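PDB 3FX3: cyclic nucleotide-binding protein from Ruegeria pomeroyi, which probably acts as a DNA-binding transcription regulator of the CRP type, joining a cyclic nucleotide-binding domain to a helix-turn-helix domain. Local coordinates for residues B[17-26]-B[127-138]; B[30-39]-B[107-117]. All coordinates share one frame; numbering follows the deposited sequence.

Interaction 1: residues B[17-26]-B[127-138]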
loop_
_atom_site.group_PDB
_atom_site.type_symbol
_atom_site.label_atom_id
_atom_site.label_comp_id
_atom_site.label_asym_id
_atom_site.label_seq_id
_atom_site.Cartn_x
_atom_site.Cartn_y
_atom_site.Cartn_z
ATOM N N LEU B 17 3.528 7.390 -8.704
ATOM C CA LEU B 17 2.229 6.784 -8.470
ATOM C C LEU B 17 1.142 7.252 -9.459
ATOM O O LEU B 17 0.404 6.430 -10.022
ATOM C CB LEU B 17 1.796 7.106 -7.037
ATOM C CG LEU B 17 0.529 6.448 -6.559
ATOM C CD1 LEU B 17 0.858 4.947 -6.402
ATOM C CD2 LEU B 17 0.017 7.072 -5.250
ATOM N N LEU B 18 1.042 8.560 -9.663
ATOM C CA LEU B 18 0.070 9.112 -10.611
ATOM C C LEU B 18 0.219 8.482 -11.998
ATOM O O LEU B 18 -0.739 7.959 -12.569
ATOM C CB LEU B 18 0.241 10.612 -10.742
ATOM C CG LEU B 18 -0.668 11.318 -11.744
ATOM C CD1 LEU B 18 -2.151 11.244 -11.332
ATOM C CD2 LEU B 18 -0.214 12.766 -11.871
ATOM N N ILE B 19 1.431 8.554 -12.531
ATOM C CA ILE B 19 1.643 8.186 -13.918
ATOM C C ILE B 19 1.653 6.648 -14.102
ATOM O O ILE B 19 1.095 6.132 -15.064
ATOM C CB ILE B 19 2.913 8.837 -14.485
ATOM C CG1 ILE B 19 2.812 10.369 -14.359
ATOM C CG2 ILE B 19 3.132 8.385 -15.960
ATOM C CD1 ILE B 19 1.598 11.026 -15.097
ATOM N N ARG B 20 2.222 5.932 -13.149
ATOM C CA ARG B 20 2.152 4.473 -13.165
ATOM C C ARG B 20 0.712 3.962 -13.145
ATOM O O ARG B 20 0.473 2.871 -13.608
ATOM C CB ARG B 20 2.834 3.857 -11.945
ATOM C CG ARG B 20 4.315 3.639 -12.049
ATOM C CD ARG B 20 4.773 2.974 -10.731
ATOM N NE ARG B 20 4.922 3.952 -9.636
ATOM C CZ ARG B 20 4.815 3.702 -8.314
ATOM N NH1 ARG B 20 4.503 2.488 -7.835
ATOM N NH2 ARG B 20 5.033 4.701 -7.454
ATOM N N SER B 21 -0.212 4.707 -12.540
ATOM C CA SER B 21 -1.594 4.255 -12.463
ATOM C C SER B 21 -2.383 4.429 -13.762
ATOM O O SER B 21 -3.466 3.871 -13.893
ATOM C CB SER B 21 -2.306 4.987 -11.349
ATOM O OG SER B 21 -1.610 4.737 -10.121
ATOM N N LEU B 22 -1.874 5.221 -14.694
ATOM C CA LEU B 22 -2.623 5.536 -15.893
ATOM C C LEU B 22 -2.514 4.426 -16.949
ATOM O O LEU B 22 -1.521 3.738 -17.042
ATOM C CB LEU B 22 -2.126 6.815 -16.536
ATOM C CG LEU B 22 -2.101 8.077 -15.714
ATOM C CD1 LEU B 22 -1.449 9.194 -16.555
ATOM C CD2 LEU B 22 -3.497 8.471 -15.207
ATOM N N PRO B 23 -3.546 4.268 -17.761
ATOM C CA PRO B 23 -3.382 3.375 -18.902
ATOM C C PRO B 23 -2.349 3.938 -19.874
ATOM O O PRO B 23 -2.354 5.131 -20.201
ATOM C CB PRO B 23 -4.785 3.304 -19.522
ATOM C CG PRO B 23 -5.608 4.343 -18.824
ATOM C CD PRO B 23 -4.803 5.028 -17.799
ATOM N N GLU B 24 -1.442 3.065 -20.283
ATOM C CA GLU B 24 -0.229 3.445 -21.031
ATOM C C GLU B 24 -0.514 4.301 -22.286
ATOM O O GLU B 24 0.230 5.237 -22.575
ATOM C CB GLU B 24 0.587 2.192 -21.376
ATOM C CG GLU B 24 -0.220 1.138 -22.151
ATOM C CD GLU B 24 0.551 -0.176 -22.416
ATOM O OE1 GLU B 24 1.617 -0.395 -21.797
ATOM O OE2 GLU B 24 0.073 -0.980 -23.261
ATOM N N GLN B 25 -1.619 4.032 -22.980
ATOM C CA GLN B 25 -1.942 4.777 -24.190
ATOM C C GLN B 25 -2.354 6.226 -23.942
ATOM O O GLN B 25 -2.445 7.010 -24.879
ATOM C CB GLN B 25 -3.016 4.058 -25.025
ATOM C CG GLN B 25 -4.440 4.139 -24.471
ATOM C CD GLN B 25 -4.798 3.014 -23.477
ATOM O OE1 GLN B 25 -3.921 2.448 -22.782
ATOM N NE2 GLN B 25 -6.113 2.687 -23.408
ATOM N N HIS B 26 -2.611 6.589 -22.688
ATOM C CA HIS B 26 -3.043 7.945 -22.395
ATOM C C HIS B 26 -1.953 8.791 -21.756
ATOM O O HIS B 26 -2.115 10.012 -21.618
ATOM C CB HIS B 26 -4.293 7.915 -21.532
ATOM C CG HIS B 26 -5.488 7.373 -22.238
ATOM N ND1 HIS B 26 -6.100 8.041 -23.278
ATOM C CD2 HIS B 26 -6.190 6.231 -22.055
ATOM C CE1 HIS B 26 -7.115 7.317 -23.724
ATOM N NE2 HIS B 26 -7.188 6.215 -23.000
ATOM N N ILE B 127 -11.608 5.335 -18.773
ATOM C CA ILE B 127 -10.291 5.706 -18.313
ATOM C C ILE B 127 -10.232 5.625 -16.796
ATOM O O ILE B 127 -9.326 4.993 -16.245
ATOM C CB ILE B 127 -9.880 7.076 -18.862
ATOM C CG1 ILE B 127 -9.764 6.955 -20.394
ATOM C CG2 ILE B 127 -8.565 7.572 -18.229
ATOM C CD1 ILE B 127 -9.376 8.274 -21.140
ATOM N N CYS B 128 -11.209 6.201 -16.109
ATOM C CA CYS B 128 -11.216 6.137 -14.631
ATOM C C CYS B 128 -11.398 4.693 -14.165
ATOM O O CYS B 128 -10.728 4.258 -13.224
ATOM C CB CYS B 128 -12.303 7.063 -14.047
ATOM S SG CYS B 128 -12.437 7.002 -12.193
ATOM N N ILE B 129 -12.206 3.909 -14.878
ATOM C CA ILE B 129 -12.358 2.495 -14.544
ATOM C C ILE B 129 -11.020 1.749 -14.608
ATOM O O ILE B 129 -10.729 0.985 -13.695
ATOM C CB ILE B 129 -13.427 1.808 -15.388
ATOM C CG1 ILE B 129 -14.819 2.341 -15.003
ATOM C CG2 ILE B 129 -13.410 0.248 -15.267
ATOM C CD1 ILE B 129 -15.871 1.997 -16.036
ATOM N N SER B 130 -10.203 1.980 -15.655
ATOM C CA SER B 130 -8.868 1.325 -15.755
ATOM C C SER B 130 -7.947 1.764 -14.671
ATOM O O SER B 130 -7.263 0.951 -14.089
ATOM C CB SER B 130 -8.179 1.622 -17.081
ATOM O OG SER B 130 -9.101 1.205 -18.035
ATOM N N ILE B 131 -7.929 3.063 -14.414
ATOM C CA ILE B 131 -7.080 3.592 -13.366
ATOM C C ILE B 131 -7.454 2.985 -12.023
ATOM O O ILE B 131 -6.602 2.537 -11.273
ATOM C CB ILE B 131 -7.064 5.122 -13.295
ATOM C CG1 ILE B 131 -6.617 5.716 -14.637
ATOM C CG2 ILE B 131 -6.063 5.566 -12.173
ATOM C CD1 ILE B 131 -6.871 7.231 -14.802
ATOM N N LEU B 132 -8.733 2.917 -11.744
ATOM C CA LEU B 132 -9.197 2.363 -10.468
ATOM C C LEU B 132 -8.900 0.882 -10.368
ATOM O O LEU B 132 -8.608 0.386 -9.273
ATOM C CB LEU B 132 -10.702 2.651 -10.298
ATOM C CG LEU B 132 -11.378 2.268 -8.983
ATOM C CD1 LEU B 132 -10.720 2.986 -7.768
ATOM C CD2 LEU B 132 -12.935 2.550 -9.063
ATOM N N ALA B 133 -8.990 0.148 -11.484
ATOM C CA ALA B 133 -8.638 -1.277 -11.438
ATOM C C ALA B 133 -7.187 -1.365 -10.934
ATOM O O ALA B 133 -6.888 -2.116 -10.002
ATOM C CB ALA B 133 -8.770 -1.960 -12.805
ATOM N N THR B 134 -6.319 -0.540 -11.523
ATOM C CA THR B 134 -4.896 -0.560 -11.212
ATOM C C THR B 134 -4.622 -0.197 -9.745
ATOM O O THR B 134 -3.838 -0.879 -9.081
ATOM C CB THR B 134 -4.126 0.349 -12.173
ATOM O OG1 THR B 134 -4.253 -0.193 -13.488
ATOM C CG2 THR B 134 -2.550 0.489 -11.762
ATOM N N THR B 135 -5.296 0.843 -9.232
ATOM C CA THR B 135 -5.058 1.283 -7.907
ATOM C C THR B 135 -5.599 0.261 -6.918
ATOM O O THR B 135 -4.976 0.037 -5.880
ATOM C CB THR B 135 -5.586 2.731 -7.621
ATOM O OG1 THR B 135 -6.998 2.792 -7.780
ATOM C CG2 THR B 135 -4.958 3.757 -8.554
ATOM N N PHE B 136 -6.703 -0.415 -7.230
ATOM C CA PHE B 136 -7.159 -1.504 -6.347
ATOM C C PHE B 136 -6.137 -2.623 -6.262
ATOM O O PHE B 136 -5.871 -3.158 -5.184
ATOM C CB PHE B 136 -8.518 -2.073 -6.764
ATOM C CG PHE B 136 -9.717 -1.337 -6.157
ATOM C CD1 PHE B 136 -9.868 -1.222 -4.773
ATOM C CD2 PHE B 136 -10.708 -0.820 -6.960
ATOM C CE1 PHE B 136 -11.000 -0.572 -4.220
ATOM C CE2 PHE B 136 -11.852 -0.192 -6.412
ATOM C CZ PHE B 136 -11.979 -0.036 -5.064
ATOM N N GLY B 137 -5.544 -2.986 -7.389
ATOM C CA GLY B 137 -4.619 -4.127 -7.367
ATOM C C GLY B 137 -3.398 -3.721 -6.539
ATOM O O GLY B 137 -2.861 -4.497 -5.738
ATOM N N HIS B 138 -3.000 -2.478 -6.700
ATOM C CA HIS B 138 -1.886 -1.929 -5.955
ATOM C C HIS B 138 -2.201 -1.841 -4.450
ATOM O O HIS B 138 -1.381 -2.232 -3.624
ATOM C CB HIS B 138 -1.478 -0.571 -6.587
ATOM C CG HIS B 138 -0.154 -0.043 -6.129
ATOM N ND1 HIS B 138 0.297 1.219 -6.466
ATOM C CD2 HIS B 138 0.803 -0.576 -5.326
ATOM C CE1 HIS B 138 1.486 1.423 -5.921
ATOM N NE2 HIS B 138 1.813 0.353 -5.225
HETATM O O HOH W 1 -4.283 1.795 -15.402
#
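I131 sends CG2, anti to its backbone N, to S21, while CG1, anti to the carbonyl carbon (chi1 -57°), carries the chain to P23 and, through CD1, to L22. I131 lies on the long dimer helix of a CRP-like regulator, residues 125-147, which here meets the N-terminal helical region. CG2 of I131 rests on S21 O at 3.5 Å, CG1 lies against P23 CD, and CD1 runs alongside L22 CD2 at 3.6 Å. Isoleucine suits this place because its two branches at CB serve different neighbours. S21 is small enough to sit close to the helix, and its hydroxyl turns back to the helix 17-20, OG donating to L17 O at 2.6 Å, on the face of that carbonyl opposite to the one S21 N uses. No direct hydrogen bond joins the two segments; a water bridges them instead, bonded to S21 O at 2.7 Å and to T134 OG1 at 2.8 Å. T134 OG1 also accepts a hydrogen bond from R93 of the second subunit, which brings this polar seam to the dimer interface, where C128 forms a disulfide with its own copy. At the far end L17 CD1 meets the ring edge of H138, 3.6 Å from CE1. At the other end the H26 ring lies between Q25 CG on one face and I127 on the other, a CH-pi contact with CD1 3.6 Å from the ring centroid.

Interaction 2: residues B[30-39]-B[107-117]; sequences LLSQAVWRSY and CEVMHIPSPVF. With PO4 (phosphate ion), chain F.
Strands 35-39 and 107-113 pair antiparallel through the hydrogen-bonded pairs V35-H111, R37-V109 and Y39-C107. Each pair gives two nearly straight backbone bonds, among them V35 N to H111 O at 2.8 Å. On the sheet face that carries V35, R37 and Y39, Y39 OH and H111 NE2 share a hydrogen bond of 2.7 Å, the rings meeting rim to rim with planes 77° apart. H111 ND1 is bonded to H56, so both ring nitrogens are engaged and the rotation of this buried imidazole is fixed. The Met-aromatic contact lies on the opposite face. M110, a selenomethionine, sets CG anti to the backbone N (chi1 -170°), which lays CG over the six-membered ring of W36, 3.6 Å from its centroid, and SE 3.4 Å from CH2. Replacing W36 by an alanine would probably uncover the M110 side chain on this side and leave H6 without the ring it stacks on. Apolar packing continues past the strand: A34 CB presses on M110 CG, L31 CD2 touches M110 CE, and the two methyls of L30 divide, CD2 meeting I112 CD1 at 3.7 Å and CD1 reaching F117. S32 OG donates to phosphate O3 at 2.9 Å; the ion, probably from the crystallisation liquor, also binds K10. The pair forms one margin of a sheet in the cyclic nucleotide-binding beta-roll: strand 54-58 borders 107-113 on its other side, and helix 7-13 lies against W36, L31 and M110.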
loop_
_atom_site.group_PDB
_atom_site.type_symbol
_atom_site.label_atom_id
_atom_site.label_comp_id
_atom_site.label_asym_id
_atom_site.label_seq_id
_atom_site.Cartn_x
_atom_site.Cartn_y
_atom_site.Cartn_z
ATOM N N LEU B 30 -1.180 13.249 -21.835
ATOM C CA LEU B 30 -1.307 13.978 -20.563
ATOM C C LEU B 30 0.013 14.665 -20.147
ATOM O O LEU B 30 0.004 15.822 -19.725
ATOM C CB LEU B 30 -1.845 13.066 -19.479
ATOM C CG LEU B 30 -2.006 13.625 -18.057
ATOM C CD1 LEU B 30 -3.166 13.010 -17.331
ATOM C CD2 LEU B 30 -0.754 13.349 -17.253
ATOM N N LEU B 31 1.140 13.965 -20.305
ATOM C CA LEU B 31 2.447 14.541 -20.028
ATOM C C LEU B 31 2.724 15.762 -20.915
ATOM O O LEU B 31 3.423 16.703 -20.492
ATOM C CB LEU B 31 3.558 13.506 -20.219
ATOM C CG LEU B 31 3.636 12.341 -19.217
ATOM C CD1 LEU B 31 4.850 11.495 -19.541
ATOM C CD2 LEU B 31 3.671 12.805 -17.760
ATOM N N SER B 32 2.175 15.758 -22.130
ATOM C CA SER B 32 2.359 16.881 -23.053
ATOM C C SER B 32 1.618 18.125 -22.591
ATOM O O SER B 32 1.872 19.179 -23.115
ATOM C CB SER B 32 1.885 16.537 -24.476
ATOM O OG SER B 32 2.837 15.726 -25.162
ATOM N N GLN B 33 0.707 17.991 -21.617
ATOM C CA GLN B 33 -0.016 19.134 -21.078
ATOM C C GLN B 33 0.537 19.576 -19.721
ATOM O O GLN B 33 -0.058 20.410 -19.047
ATOM C CB GLN B 33 -1.495 18.790 -21.000
ATOM C CG GLN B 33 -2.080 18.631 -22.401
ATOM C CD GLN B 33 -3.499 18.186 -22.368
ATOM O OE1 GLN B 33 -4.398 19.009 -22.200
ATOM N NE2 GLN B 33 -3.731 16.874 -22.536
ATOM N N ALA B 34 1.687 19.045 -19.335
ATOM C CA ALA B 34 2.293 19.414 -18.074
ATOM C C ALA B 34 2.787 20.865 -18.079
ATOM O O ALA B 34 3.108 21.419 -19.128
ATOM C CB ALA B 34 3.460 18.481 -17.794
ATOM N N VAL B 35 2.836 21.471 -16.898
ATOM C CA VAL B 35 3.500 22.766 -16.684
ATOM C C VAL B 35 4.780 22.498 -15.876
ATOM O O VAL B 35 4.739 21.918 -14.796
ATOM C CB VAL B 35 2.578 23.759 -15.935
ATOM C CG1 VAL B 35 3.314 25.079 -15.655
ATOM C CG2 VAL B 35 1.321 24.043 -16.761
ATOM N N TRP B 36 5.918 22.905 -16.404
ATOM C CA TRP B 36 7.194 22.598 -15.780
ATOM C C TRP B 36 7.688 23.796 -14.986
ATOM O O TRP B 36 7.755 24.880 -15.520
ATOM C CB TRP B 36 8.217 22.215 -16.849
ATOM C CG TRP B 36 7.761 21.066 -17.668
ATOM C CD1 TRP B 36 6.997 21.117 -18.814
ATOM C CD2 TRP B 36 8.005 19.677 -17.408
ATOM N NE1 TRP B 36 6.764 19.843 -19.266
ATOM C CE2 TRP B 36 7.369 18.945 -18.420
ATOM C CE3 TRP B 36 8.718 18.986 -16.425
ATOM C CZ2 TRP B 36 7.446 17.560 -18.491
ATOM C CZ3 TRP B 36 8.777 17.626 -16.491
ATOM C CH2 TRP B 36 8.136 16.917 -17.506
ATOM N N ARG B 37 7.999 23.608 -13.701
ATOM C CA ARG B 37 8.490 24.691 -12.875
ATOM C C ARG B 37 9.713 24.303 -12.059
ATOM O O ARG B 37 9.839 23.162 -11.629
ATOM C CB ARG B 37 7.401 25.185 -11.927
ATOM C CG ARG B 37 6.210 25.837 -12.604
ATOM C CD ARG B 37 6.603 27.156 -13.233
ATOM N NE ARG B 37 5.446 27.884 -13.736
ATOM C CZ ARG B 37 5.117 27.999 -15.024
ATOM N NH1 ARG B 37 5.851 27.419 -15.995
ATOM N NH2 ARG B 37 4.024 28.686 -15.350
ATOM N N SER B 38 10.570 25.302 -11.825
ATOM C CA SER B 38 11.715 25.205 -10.928
ATOM C C SER B 38 11.471 26.015 -9.706
ATOM O O SER B 38 10.810 27.029 -9.787
ATOM C CB SER B 38 12.953 25.774 -11.597
ATOM O OG SER B 38 13.407 24.795 -12.492
ATOM N N TYR B 39 12.014 25.562 -8.581
ATOM C CA TYR B 39 11.848 26.243 -7.293
ATOM C C TYR B 39 13.224 26.357 -6.613
ATOM O O TYR B 39 14.017 25.407 -6.621
ATOM C CB TYR B 39 10.844 25.483 -6.406
ATOM C CG TYR B 39 9.459 25.440 -7.001
ATOM C CD1 TYR B 39 9.096 24.440 -7.886
ATOM C CD2 TYR B 39 8.517 26.421 -6.704
ATOM C CE1 TYR B 39 7.829 24.405 -8.477
ATOM C CE2 TYR B 39 7.264 26.403 -7.274
ATOM C CZ TYR B 39 6.917 25.375 -8.178
ATOM O OH TYR B 39 5.663 25.340 -8.786
ATOM N N CYS B 107 14.558 22.529 -6.581
ATOM C CA CYS B 107 13.630 21.502 -7.126
ATOM C C CYS B 107 13.253 21.761 -8.557
ATOM O O CYS B 107 13.149 22.904 -8.956
ATOM C CB CYS B 107 12.313 21.538 -6.364
ATOM S SG CYS B 107 12.524 20.783 -4.816
ATOM N N GLU B 108 12.973 20.696 -9.297
ATOM C CA GLU B 108 12.188 20.769 -10.528
ATOM C C GLU B 108 10.942 19.941 -10.300
ATOM O O GLU B 108 11.031 18.844 -9.784
ATOM C CB GLU B 108 12.947 20.175 -11.720
ATOM C CG GLU B 108 13.995 21.094 -12.244
ATOM C CD GLU B 108 14.799 20.484 -13.378
ATOM O OE1 GLU B 108 14.299 19.558 -14.082
ATOM O OE2 GLU B 108 15.949 20.957 -13.561
ATOM N N VAL B 109 9.793 20.477 -10.698
ATOM C CA VAL B 109 8.519 19.810 -10.538
ATOM C C VAL B 109 7.758 19.847 -11.864
ATOM O O VAL B 109 7.838 20.808 -12.635
ATOM C CB VAL B 109 7.705 20.464 -9.434
ATOM C CG1 VAL B 109 6.345 19.750 -9.230
ATOM C CG2 VAL B 109 8.514 20.530 -8.142
HETATM N N MSE B 110 7.015 18.781 -12.120
HETATM C CA MSE B 110 6.071 18.722 -13.195
HETATM C C MSE B 110 4.679 18.815 -12.608
HETATM O O MSE B 110 4.268 17.979 -11.790
HETATM C CB MSE B 110 6.210 17.401 -13.956
HETATM C CG MSE B 110 5.405 17.380 -15.255
HETATM SE SE MSE B 110 5.338 15.586 -16.009
HETATM C CE MSE B 110 4.179 14.750 -14.684
ATOM N N HIS B 111 3.931 19.804 -13.039
ATOM C CA HIS B 111 2.566 19.988 -12.547
ATOM C C HIS B 111 1.583 19.580 -13.657
ATOM O O HIS B 111 1.661 20.084 -14.766
ATOM C CB HIS B 111 2.318 21.461 -12.185
ATOM C CG HIS B 111 3.251 22.024 -11.158
ATOM N ND1 HIS B 111 3.050 21.872 -9.803
ATOM C CD2 HIS B 111 4.326 22.843 -11.286
ATOM C CE1 HIS B 111 4.016 22.493 -9.148
ATOM N NE2 HIS B 111 4.779 23.122 -10.017
ATOM N N ILE B 112 0.643 18.708 -13.344
ATOM C CA ILE B 112 -0.427 18.352 -14.281
ATOM C C ILE B 112 -1.683 19.101 -13.862
ATOM O O ILE B 112 -2.189 18.863 -12.761
ATOM C CB ILE B 112 -0.741 16.872 -14.248
ATOM C CG1 ILE B 112 0.500 16.034 -14.574
ATOM C CG2 ILE B 112 -1.855 16.559 -15.283
ATOM C CD1 ILE B 112 1.086 16.323 -15.932
ATOM N N PRO B 113 -2.187 20.010 -14.714
ATOM C CA PRO B 113 -3.381 20.734 -14.273
ATOM C C PRO B 113 -4.543 19.781 -14.013
ATOM O O PRO B 113 -4.769 18.872 -14.780
ATOM C CB PRO B 113 -3.704 21.683 -15.427
ATOM C CG PRO B 113 -2.474 21.752 -16.238
ATOM C CD PRO B 113 -1.674 20.483 -16.000
ATOM N N SER B 114 -5.254 19.992 -12.916
ATOM C CA SER B 114 -6.347 19.110 -12.544
ATOM C C SER B 114 -7.396 18.940 -13.637
ATOM O O SER B 114 -7.790 17.802 -13.914
ATOM C CB SER B 114 -7.029 19.619 -11.270
ATOM O OG SER B 114 -6.072 19.654 -10.238
ATOM N N PRO B 115 -7.838 20.052 -14.267
ATOM C CA PRO B 115 -8.862 19.867 -15.295
ATOM C C PRO B 115 -8.397 19.008 -16.467
ATOM O O PRO B 115 -9.224 18.344 -17.068
ATOM C CB PRO B 115 -9.237 21.304 -15.737
ATOM C CG PRO B 115 -8.736 22.212 -14.588
ATOM C CD PRO B 115 -7.469 21.476 -14.106
ATOM N N VAL B 116 -7.095 18.938 -16.744
ATOM C CA VAL B 116 -6.623 18.082 -17.830
ATOM C C VAL B 116 -6.900 16.602 -17.506
ATOM O O VAL B 116 -7.319 15.818 -18.370
ATOM C CB VAL B 116 -5.120 18.309 -18.085
ATOM C CG1 VAL B 116 -4.497 17.132 -18.845
ATOM C CG2 VAL B 116 -4.907 19.694 -18.805
ATOM N N PHE B 117 -6.665 16.228 -16.259
ATOM C CA PHE B 117 -6.850 14.861 -15.835
ATOM C C PHE B 117 -8.347 14.557 -15.631
ATOM O O PHE B 117 -8.854 13.526 -16.075
ATOM C CB PHE B 117 -6.053 14.643 -14.552
ATOM C CG PHE B 117 -6.020 13.234 -14.065
ATOM C CD1 PHE B 117 -6.072 12.159 -14.926
ATOM C CD2 PHE B 117 -5.890 12.976 -12.725
ATOM C CE1 PHE B 117 -6.026 10.846 -14.423
ATOM C CE2 PHE B 117 -5.844 11.678 -12.239
ATOM C CZ PHE B 117 -5.905 10.619 -13.097
HETATM P P PO4 F . 5.371 18.786 -24.966
HETATM O O1 PO4 F . 4.222 19.711 -24.606
HETATM O O2 PO4 F . 6.014 18.167 -23.732
HETATM O O3 PO4 F . 4.818 17.738 -25.914
HETATM O O4 PO4 F . 6.473 19.596 -25.623
#

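How the interactions relate
Interaction 2 is nested along the chain inside the loop that interaction 1 closes, and the two touch around F117, whose CE1 lies 3.6 Å from L22 CD2 and 3.7 Å from I131 CD1; L18 also packs on this ring. Helix 24-31 takes part in both, and helix 114-123, which begins in interaction 2, is followed by the dimer helix of interaction 1. Both are partly buried, but their chemistry differs. Interaction 2 is held by regular strand pairing within the beta-roll and buries about twice the surface. Interaction 1 relies on side-chain packing and a water, and lies beside the second subunit, where C128 is disulfide-bonded to its copy.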